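Local coordinates for SidF, inhibitor of growth family, member 3 (Legionella pneumophila subsp. pneumophila, PDB 4FYE), which probably removes phosphate from phosphoinositide lipids, as a Legionella phosphatase acting at membranes, at residues M313-W319 with R339-I343. The protein carries 1 engineered substitution. Residues are numbered along the deposited sequence; the frame is centred on the assembly and turned at random.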
loop_
_atom_site.group_PDB
_atom_site.type_symbol
_atom_site.label_atom_id
_atom_site.label_comp_id
_atom_site.label_asym_id
_atom_site.label_seq_id
_atom_site.Cartn_x
_atom_site.Cartn_y
_atom_site.Cartn_z
ATOM N N MET A 313 -18.817 -6.081 3.373
ATOM C CA MET A 313 -20.151 -6.442 3.869
ATOM C C MET A 313 -20.623 -7.855 3.566
ATOM O O MET A 313 -20.521 -8.366 2.425
ATOM C CB MET A 313 -21.175 -5.430 3.410
ATOM C CG MET A 313 -20.765 -4.070 3.981
ATOM S SD MET A 313 -21.940 -2.764 3.731
ATOM C CE MET A 313 -21.729 -2.608 2.005
ATOM N N THR A 314 -21.145 -8.494 4.605
ATOM C CA THR A 314 -21.713 -9.821 4.433
ATOM C C THR A 314 -23.013 -9.565 3.778
ATOM O O THR A 314 -23.545 -8.441 3.792
ATOM C CB THR A 314 -21.905 -10.532 5.797
ATOM O OG1 THR A 314 -22.945 -9.875 6.559
ATOM C CG2 THR A 314 -20.583 -10.398 6.603
ATOM N N ASN A 315 -23.554 -10.618 3.225
ATOM C CA ASN A 315 -24.964 -10.638 2.862
ATOM C C ASN A 315 -25.958 -10.143 3.926
ATOM O O ASN A 315 -26.836 -9.349 3.590
ATOM C CB ASN A 315 -25.349 -11.997 2.292
ATOM C CG ASN A 315 -24.730 -12.235 0.909
ATOM O OD1 ASN A 315 -23.708 -11.628 0.540
ATOM N ND2 ASN A 315 -25.331 -13.125 0.148
ATOM N N GLU A 316 -25.825 -10.580 5.180
ATOM C CA GLU A 316 -26.721 -10.103 6.258
ATOM C C GLU A 316 -26.626 -8.566 6.325
ATOM O O GLU A 316 -27.652 -7.893 6.396
ATOM C CB GLU A 316 -26.314 -10.662 7.620
ATOM C CG GLU A 316 -27.217 -11.716 8.249
ATOM C CD GLU A 316 -27.008 -11.854 9.791
ATOM O OE1 GLU A 316 -27.983 -12.237 10.519
ATOM O OE2 GLU A 316 -25.872 -11.580 10.295
ATOM N N ASP A 317 -25.391 -8.046 6.295
ATOM C CA ASP A 317 -25.067 -6.596 6.295
ATOM C C ASP A 317 -25.772 -5.825 5.160
ATOM O O ASP A 317 -26.327 -4.788 5.380
ATOM C CB ASP A 317 -23.559 -6.382 6.138
ATOM C CG ASP A 317 -22.734 -6.693 7.420
ATOM O OD1 ASP A 317 -23.297 -6.672 8.550
ATOM O OD2 ASP A 317 -21.496 -6.966 7.288
ATOM N N LEU A 318 -25.745 -6.310 3.933
ATOM C CA LEU A 318 -26.422 -5.580 2.896
ATOM C C LEU A 318 -27.972 -5.586 3.097
ATOM O O LEU A 318 -28.677 -4.551 2.981
ATOM C CB LEU A 318 -26.042 -6.184 1.539
ATOM C CG LEU A 318 -24.586 -6.148 1.130
ATOM C CD1 LEU A 318 -24.236 -7.318 0.218
ATOM C CD2 LEU A 318 -24.273 -4.866 0.407
ATOM N N TRP A 319 -28.501 -6.758 3.399
ATOM C CA TRP A 319 -29.850 -6.910 3.754
ATOM C C TRP A 319 -30.346 -5.934 4.786
ATOM O O TRP A 319 -31.457 -5.379 4.645
ATOM C CB TRP A 319 -30.013 -8.316 4.285
ATOM C CG TRP A 319 -31.434 -8.714 4.545
ATOM C CD1 TRP A 319 -32.054 -8.857 5.784
ATOM C CD2 TRP A 319 -32.465 -9.033 3.543
ATOM N NE1 TRP A 319 -33.358 -9.248 5.627
ATOM C CE2 TRP A 319 -33.680 -9.363 4.303
ATOM C CE3 TRP A 319 -32.505 -9.083 2.137
ATOM C CZ2 TRP A 319 -34.876 -9.732 3.666
ATOM C CZ3 TRP A 319 -33.723 -9.453 1.500
ATOM C CH2 TRP A 319 -34.877 -9.760 2.245
ATOM N N ARG A 339 -26.216 -12.308 -3.993
ATOM C CA ARG A 339 -25.342 -11.195 -3.638
ATOM C C ARG A 339 -25.452 -10.042 -4.637
ATOM O O ARG A 339 -25.509 -8.870 -4.223
ATOM C CB ARG A 339 -23.856 -11.593 -3.398
ATOM C CG ARG A 339 -23.059 -10.450 -2.776
ATOM C CD ARG A 339 -21.804 -10.977 -2.152
ATOM N NE ARG A 339 -20.912 -9.918 -1.702
ATOM C CZ ARG A 339 -20.863 -9.446 -0.447
ATOM N NH1 ARG A 339 -21.676 -9.874 0.554
ATOM N NH2 ARG A 339 -19.987 -8.530 -0.199
ATOM N N ALA A 340 -25.483 -10.333 -5.939
ATOM C CA ALA A 340 -25.535 -9.216 -6.904
ATOM C C ALA A 340 -26.764 -8.319 -6.618
ATOM O O ALA A 340 -26.683 -7.094 -6.688
ATOM C CB ALA A 340 -25.579 -9.740 -8.362
ATOM N N GLN A 341 -27.900 -8.960 -6.364
ATOM C CA GLN A 341 -29.156 -8.257 -6.206
ATOM C C GLN A 341 -29.091 -7.407 -4.919
ATOM O O GLN A 341 -29.486 -6.250 -4.896
ATOM C CB GLN A 341 -30.305 -9.276 -6.156
ATOM C CG GLN A 341 -31.667 -8.650 -6.260
ATOM C CD GLN A 341 -32.812 -9.627 -5.894
ATOM O OE1 GLN A 341 -32.676 -10.502 -5.016
ATOM N NE2 GLN A 341 -33.952 -9.468 -6.563
ATOM N N LEU A 342 -28.573 -7.995 -3.850
ATOM C CA LEU A 342 -28.297 -7.293 -2.622
ATOM C C LEU A 342 -27.397 -6.087 -2.844
ATOM O O LEU A 342 -27.684 -5.026 -2.317
ATOM C CB LEU A 342 -27.621 -8.242 -1.642
ATOM C CG LEU A 342 -28.503 -8.952 -0.618
ATOM C CD1 LEU A 342 -29.994 -8.691 -0.824
ATOM C CD2 LEU A 342 -28.145 -10.426 -0.524
ATOM N N ILE A 343 -26.334 -6.226 -3.635
ATOM C CA ILE A 343 -25.399 -5.117 -3.790
ATOM C C ILE A 343 -26.057 -3.981 -4.534
ATOM O O ILE A 343 -25.991 -2.810 -4.128
ATOM C CB ILE A 343 -24.115 -5.546 -4.475
ATOM C CG1 ILE A 343 -23.339 -6.411 -3.505
ATOM C CG2 ILE A 343 -23.260 -4.323 -4.878
ATOM C CD1 ILE A 343 -22.144 -7.117 -4.170
#
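Arg339 reaches across to Met313 and Asn315 at the start of helix 315-320, where Thr314 is the N-cap of a capping box, and shows how a buried guanidinium can join the start of a helix by taking a backbone carbonyl just before the N-cap and a side-chain amide oxygen in its first turn. Arg339 NH1 and NH2 grip Met313 O end-on, each at 2.7 Å. Arg339 NH1 also donates to Asn315 OD1 (2.7 Å), which it meets in the carbonyl plane at a straighter N-H...O angle of 162°. Amide and guanidinium lie nearly coplanar, 10° apart, while Leu318 CD1 lies over one guanidinium face. The Arg339 side chain, extended from CG to NE, spans the gap from helix 335-349; Arg339 NE is satisfied by Thr6 O. Beside the guanidinium, the axes of segments 315-319 and 339-343, 36° apart, share a small apolar seam: Leu318 CD1 packs on Leu342 CB and Ile343 CG1, and Leu342 CD1 meets the indole edge of Trp319 in plane. Arg327 forms a cation-pi pair with that indole. The turn after Met313 is itself held by the reciprocal box: Thr314 N donates to Asp317 OD2, and Asp317 N returns a bond to Thr314 OG1 at 3.1 Å.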